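Local coordinates for type IV pilus biogenesis factor PilY1 (Pseudomonas aeruginosa, PDB 3HX6), which primes type IV pilus assembly and supports calcium-dependent twitching motility and adhesion to host cells, this piece being its C-terminal beta-propeller domain, at residues A325-S333 / V345-F353; F134-V142 / V154-G162. The protein carries 3 engineered substitutions. All coordinates share one frame; numbering follows the deposited sequence.

Contact 1 (A325-S333 / V345-F353); sequences AQAITAAPS and VIFGTGKYF
T329 and G350 meet where the incoming loop of a propeller blade is tied to the residues that follow strand 343-348. The hydroxyl OG1 of T329 gives its proton to G350 O over a very short 2.5 Å. A chi1 of -64° sets OG1 beside its own backbone N and turned to the other segment, where it also accepts from a water that in turn takes the N-H of Y352. Next to it, G350 N donates to A327 O at 2.7 Å, the donor tilted 29° from the carbonyl plane, so the backbone of G350 is held by both its N and its O.

Apolar packing fills this side. The methyl CG2 of T349 lies 3.5 Å from Q326 CB, while I328 CD1 approaches the F347 ring at CD2, 3.7 Å away, at a slant. The polar ends leave the pair: Q326 bonds to Y369 and T367, and T349 OG1 to Q366 and T367. At the other end, S333 and I346 form an antiparallel hydrogen-bonded pair. S333 N reaches I346 O, and I346 N returns to S333 O with an N-H...O angle of 168°. P332 CB sits 4.0 Å from V345 CG1 beside it.

Between these two tight ends the backbones part and water takes over. One water accepts from T329 N and donates to G348 O, both at 2.7 Å; another accepts from G348 N and makes weak bonds to A330 O and A331 O. K351 is the partly exposed margin, its amine turned away to a salt bridge with D357. Strand 343-348 is flanked by strand 367-373, on which I371 and Y369 form backbone hydrogen bonds with V345 and F347, while L277 of strand 276-281 packs on P332, V345 and F347, and A131 of helix 130-137 touches Y352.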
# COMPACT_ATOMS: atom_id res chain seq x y z
N ALA A 325 24.71 21.55 27.59
CA ALA A 325 23.61 21.69 26.64
C ALA A 325 23.77 20.81 25.41
O ALA A 325 24.87 20.67 24.89
CB ALA A 325 23.48 23.15 26.21
N GLN A 326 22.67 20.23 24.95
CA GLN A 326 22.68 19.37 23.76
C GLN A 326 21.80 19.99 22.68
O GLN A 326 20.59 20.10 22.86
CB GLN A 326 22.12 17.99 24.10
CG GLN A 326 22.98 17.17 25.02
CD GLN A 326 22.25 15.95 25.52
OE1 GLN A 326 22.76 14.83 25.46
NE2 GLN A 326 21.04 16.17 26.02
N ALA A 327 22.40 20.37 21.57
CA ALA A 327 21.65 20.97 20.48
C ALA A 327 20.62 19.99 19.93
O ALA A 327 20.84 18.78 19.92
CB ALA A 327 22.60 21.39 19.36
N ILE A 328 19.50 20.53 19.48
CA ILE A 328 18.44 19.72 18.88
C ILE A 328 18.29 20.22 17.45
O ILE A 328 18.05 21.41 17.22
CB ILE A 328 17.10 19.90 19.60
CG1 ILE A 328 17.23 19.37 21.04
CG2 ILE A 328 16.00 19.16 18.83
CD1 ILE A 328 16.10 19.79 21.95
N THR A 329 18.45 19.29 16.50
CA THR A 329 18.36 19.59 15.08
C THR A 329 17.09 19.03 14.47
O THR A 329 16.37 19.72 13.75
CB THR A 329 19.55 18.98 14.32
OG1 THR A 329 20.77 19.57 14.76
CG2 THR A 329 19.39 19.19 12.83
N ALA A 330 16.83 17.76 14.76
CA ALA A 330 15.67 17.07 14.22
C ALA A 330 14.36 17.51 14.85
O ALA A 330 14.32 17.96 15.99
CB ALA A 330 15.83 15.56 14.40
N ALA A 331 13.29 17.36 14.07
CA ALA A 331 11.96 17.71 14.53
C ALA A 331 11.51 16.70 15.58
O ALA A 331 11.94 15.55 15.56
CB ALA A 331 10.98 17.69 13.37
N PRO A 332 10.66 17.13 16.52
CA PRO A 332 10.15 16.24 17.55
C PRO A 332 9.07 15.38 16.90
O PRO A 332 8.66 15.65 15.77
CB PRO A 332 9.53 17.20 18.58
CG PRO A 332 10.18 18.52 18.29
CD PRO A 332 10.27 18.53 16.80
N SER A 333 8.65 14.34 17.61
CA SER A 333 7.57 13.46 17.16
C SER A 333 6.64 13.40 18.35
O SER A 333 7.10 13.50 19.49
CB SER A 333 8.09 12.05 16.83
OG SER A 333 8.65 12.01 15.54
N VAL A 345 6.26 13.97 24.04
CA VAL A 345 7.02 14.67 23.01
C VAL A 345 8.39 14.01 22.90
O VAL A 345 9.17 14.01 23.84
CB VAL A 345 7.19 16.16 23.38
CG1 VAL A 345 7.84 16.91 22.22
CG2 VAL A 345 5.82 16.76 23.72
N ILE A 346 8.66 13.43 21.74
CA ILE A 346 9.92 12.74 21.53
C ILE A 346 10.87 13.56 20.66
O ILE A 346 10.50 14.05 19.60
CB ILE A 346 9.67 11.36 20.86
CG1 ILE A 346 8.69 10.56 21.72
CG2 ILE A 346 10.99 10.61 20.68
CD1 ILE A 346 8.24 9.25 21.11
N PHE A 347 12.11 13.72 21.13
CA PHE A 347 13.11 14.47 20.39
C PHE A 347 14.51 13.98 20.73
O PHE A 347 14.76 13.52 21.84
CB PHE A 347 12.99 15.98 20.69
CG PHE A 347 12.98 16.30 22.16
CD1 PHE A 347 11.83 16.11 22.92
CD2 PHE A 347 14.13 16.78 22.79
CE1 PHE A 347 11.82 16.41 24.29
CE2 PHE A 347 14.13 17.07 24.16
CZ PHE A 347 12.97 16.89 24.91
N GLY A 348 15.40 14.07 19.75
CA GLY A 348 16.77 13.63 19.95
C GLY A 348 17.72 14.78 19.73
O GLY A 348 17.38 15.76 19.06
N THR A 349 18.94 14.67 20.26
CA THR A 349 19.88 15.76 20.12
C THR A 349 20.98 15.48 19.12
O THR A 349 21.26 14.32 18.79
CB THR A 349 20.50 16.11 21.49
OG1 THR A 349 21.27 15.01 21.97
CG2 THR A 349 19.39 16.41 22.51
N GLY A 350 21.60 16.55 18.63
CA GLY A 350 22.67 16.44 17.66
C GLY A 350 22.71 17.67 16.77
O GLY A 350 21.74 18.43 16.71
N LYS A 351 23.84 17.89 16.12
CA LYS A 351 24.00 19.02 15.22
C LYS A 351 25.06 18.60 14.21
O LYS A 351 26.05 17.97 14.56
CB LYS A 351 24.38 20.30 15.98
CG LYS A 351 25.83 20.48 16.37
CD LYS A 351 25.97 21.78 17.17
CE LYS A 351 27.42 22.17 17.39
NZ LYS A 351 28.07 22.63 16.13
N TYR A 352 24.84 18.95 12.95
CA TYR A 352 25.72 18.52 11.88
C TYR A 352 25.90 19.56 10.78
O TYR A 352 26.47 19.25 9.73
CB TYR A 352 25.08 17.27 11.26
CG TYR A 352 25.99 16.30 10.54
CD1 TYR A 352 25.51 15.57 9.45
CD2 TYR A 352 27.28 16.04 10.98
CE1 TYR A 352 26.29 14.61 8.83
CE2 TYR A 352 28.07 15.07 10.36
CZ TYR A 352 27.56 14.36 9.29
OH TYR A 352 28.30 13.38 8.66
N PHE A 353 25.44 20.79 11.00
CA PHE A 353 25.53 21.80 9.94
C PHE A 353 26.88 22.46 9.71
O PHE A 353 27.15 22.91 8.60
CB PHE A 353 24.45 22.88 10.13
CG PHE A 353 24.66 23.77 11.32
CD1 PHE A 353 25.22 25.03 11.17
CD2 PHE A 353 24.26 23.35 12.58
CE1 PHE A 353 25.39 25.87 12.27
CE2 PHE A 353 24.42 24.18 13.68
CZ PHE A 353 24.98 25.44 13.53
O HOH W 1 18.45 16.62 16.68
O HOH W 2 22.49 20.26 12.37
O HOH W 3 14.03 15.66 17.47

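Contact 2 (F134-V142 / V154-G162); sequences FYVDGSPVV and VLIGSLRAG
V141 and I156 pair within a beta hairpin, strands 141-147 and 150-158, the first two strands of a four-stranded antiparallel sheet that forms a blade of the propeller. Backbone hydrogen bonds fix the alignment. V141 N donates to I156 O at 2.9 Å, and I156 N to V141 O at 2.6 Å, with N-H...O angles of 171° and 162°; together they make the hydrogen-bonded pair. V142 and L155 follow as the non-hydrogen-bonded pair, their CA atoms 4.2 Å apart. Next to these bonds, CA-H...O contacts run from L155 CA to V141 O and from V142 CA to V154 O.

Apolar contacts gather on the face carrying V142 and L155. L155 has CG anti to its backbone nitrogen (chi1 178°), a setting in which its branches reach both neighbours: CD2 comes 3.6 Å from P140 CB and CD1 lies 4.1 Å from V142 CG1. Y89 and L97, from strands 87-91 and 97-99, also touch P140 and L155, joining this face to the adjacent sheet. Farther along, V136 CG1 meets A161 CB, helix against turn.

Polar side-chain contacts belong to R160, on the type II' turn from L159 to G162. Its chain bends at chi2 and chi3 and carries the guanidinium to the C-terminal end of helix 130-137, where G138 departs from helical angles with positive phi. There NH1 lies near V136 O, although the placement of that oxygen is doubtful, while NH2 bonds to F195 O. S158 steadies R160 from its own segment: in an ST turn its OG accepts from R160 N at 3.1 Å, and it also takes a weak bond from R160 NE at 3.3 Å.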
# COMPACT_ATOMS: atom_id res chain seq x y z
N PHE A 134 25.95 15.25 2.28
CA PHE A 134 24.60 14.81 1.99
C PHE A 134 23.62 15.58 2.87
O PHE A 134 22.58 16.04 2.40
CB PHE A 134 24.48 13.30 2.23
CG PHE A 134 23.12 12.75 1.90
CD1 PHE A 134 22.09 12.79 2.82
CD2 PHE A 134 22.87 12.20 0.64
CE1 PHE A 134 20.82 12.30 2.51
CE2 PHE A 134 21.61 11.70 0.32
CZ PHE A 134 20.59 11.75 1.25
N TYR A 135 23.97 15.74 4.15
CA TYR A 135 23.11 16.48 5.06
C TYR A 135 23.05 17.95 4.67
O TYR A 135 21.97 18.53 4.58
CB TYR A 135 23.60 16.36 6.51
CG TYR A 135 22.94 17.36 7.45
CD1 TYR A 135 23.63 18.48 7.90
CD2 TYR A 135 21.60 17.21 7.83
CE1 TYR A 135 23.01 19.43 8.72
CE2 TYR A 135 20.97 18.16 8.64
CZ TYR A 135 21.68 19.27 9.08
OH TYR A 135 21.07 20.22 9.86
N VAL A 136 24.22 18.55 4.43
CA VAL A 136 24.29 19.95 4.07
C VAL A 136 23.49 20.29 2.81
O VAL A 136 22.79 21.29 2.79
CB VAL A 136 25.75 20.41 3.85
CG1 VAL A 136 25.78 21.86 3.39
CG2 VAL A 136 26.53 20.27 5.15
N ASP A 137 23.60 19.47 1.77
CA ASP A 137 22.84 19.73 0.54
C ASP A 137 21.35 19.63 0.87
O ASP A 137 20.53 20.32 0.27
CB ASP A 137 23.20 18.71 -0.55
CG ASP A 137 24.63 18.88 -1.05
OD1 ASP A 137 25.13 20.02 -1.02
OD2 ASP A 137 25.23 17.87 -1.48
N GLY A 138 21.03 18.76 1.82
CA GLY A 138 19.66 18.58 2.24
C GLY A 138 18.68 18.12 1.19
O GLY A 138 19.04 17.56 0.16
N SER A 139 17.41 18.35 1.48
CA SER A 139 16.32 17.98 0.59
C SER A 139 15.18 18.97 0.77
O SER A 139 14.86 19.35 1.90
CB SER A 139 15.84 16.57 0.94
OG SER A 139 14.73 16.20 0.14
N PRO A 140 14.56 19.41 -0.33
CA PRO A 140 13.46 20.35 -0.19
C PRO A 140 12.21 19.65 0.35
O PRO A 140 12.15 18.43 0.41
CB PRO A 140 13.26 20.87 -1.61
CG PRO A 140 13.59 19.66 -2.43
CD PRO A 140 14.84 19.14 -1.75
N VAL A 141 11.23 20.45 0.75
CA VAL A 141 9.98 19.91 1.27
C VAL A 141 8.89 20.13 0.22
O VAL A 141 8.76 21.23 -0.32
CB VAL A 141 9.57 20.63 2.57
CG1 VAL A 141 8.11 20.34 2.89
CG2 VAL A 141 10.46 20.18 3.71
N VAL A 142 8.13 19.08 -0.09
CA VAL A 142 7.04 19.22 -1.05
C VAL A 142 5.75 18.89 -0.31
O VAL A 142 5.72 17.97 0.51
CB VAL A 142 7.19 18.26 -2.26
CG1 VAL A 142 8.50 18.54 -2.98
CG2 VAL A 142 7.14 16.80 -1.80
N VAL A 154 3.36 22.42 -3.55
CA VAL A 154 4.46 23.36 -3.41
C VAL A 154 5.75 22.67 -2.99
O VAL A 154 5.73 21.54 -2.50
CB VAL A 154 4.11 24.45 -2.37
CG1 VAL A 154 4.05 23.85 -0.97
CG2 VAL A 154 5.13 25.57 -2.42
N LEU A 155 6.86 23.35 -3.20
CA LEU A 155 8.17 22.85 -2.83
C LEU A 155 8.86 23.99 -2.10
O LEU A 155 8.95 25.10 -2.61
CB LEU A 155 8.97 22.45 -4.08
CG LEU A 155 10.41 21.95 -3.85
CD1 LEU A 155 10.87 21.12 -5.04
CD2 LEU A 155 11.33 23.13 -3.61
N ILE A 156 9.31 23.73 -0.88
CA ILE A 156 10.00 24.73 -0.10
C ILE A 156 11.47 24.35 0.00
O ILE A 156 11.81 23.25 0.43
CB ILE A 156 9.37 24.88 1.31
CG1 ILE A 156 7.93 25.40 1.20
CG2 ILE A 156 10.16 25.89 2.14
CD1 ILE A 156 6.96 24.43 0.63
N GLY A 157 12.34 25.25 -0.42
CA GLY A 157 13.77 24.98 -0.37
C GLY A 157 14.50 26.07 0.38
O GLY A 157 13.89 27.02 0.84
N SER A 158 15.82 25.93 0.52
CA SER A 158 16.59 26.95 1.21
C SER A 158 17.99 27.01 0.62
O SER A 158 18.39 26.10 -0.11
CB SER A 158 16.69 26.65 2.71
OG SER A 158 17.73 25.73 2.98
N LEU A 159 18.72 28.08 0.92
CA LEU A 159 20.07 28.27 0.42
C LEU A 159 21.07 27.36 1.13
O LEU A 159 22.26 27.35 0.80
CB LEU A 159 20.49 29.73 0.58
CG LEU A 159 19.53 30.77 -0.01
CD1 LEU A 159 20.16 32.15 0.03
CD2 LEU A 159 19.18 30.39 -1.45
N ARG A 160 20.58 26.61 2.12
CA ARG A 160 21.43 25.70 2.88
C ARG A 160 22.58 26.48 3.53
O ARG A 160 22.35 27.50 4.17
CB ARG A 160 21.99 24.62 1.94
CG ARG A 160 20.92 23.84 1.18
CD ARG A 160 20.50 22.61 1.94
NE ARG A 160 19.36 22.82 2.82
CZ ARG A 160 19.08 22.05 3.87
NH1 ARG A 160 19.87 21.04 4.18
NH2 ARG A 160 18.00 22.30 4.60
N ALA A 161 23.81 26.00 3.34
CA ALA A 161 24.98 26.67 3.91
C ALA A 161 25.47 27.81 3.02
O ALA A 161 26.33 28.59 3.42
CB ALA A 161 26.10 25.66 4.14
N GLY A 162 24.91 27.90 1.82
CA GLY A 162 25.32 28.93 0.88
C GLY A 162 24.91 30.34 1.24
O GLY A 162 25.59 31.31 0.88

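Contact 1 joins a loop and the start of strand 333-336 to strand 343-348 and the residues after it; contact 2 joins a helix end and strand 141-147 to strand 150-158. Their centres stand about 18 Å apart. Along the chain contact 2 is complete before the first residue of contact 1, yet they touch directly through Y135. Its helix belongs to contact 2, but its ring reaches contact 1: Y135 CD1 lies 3.5 Å from Y352 O, CE1 is 3.6 Å from F353 N, and OH is 3.6 Å from T329 CG2. These approaches are packing. Contact 1 lies nearer the chain centre, about 9 Å against about 14 Å, between centres. Neither includes the calcium ligands D258, N260, D262, V264 and D266.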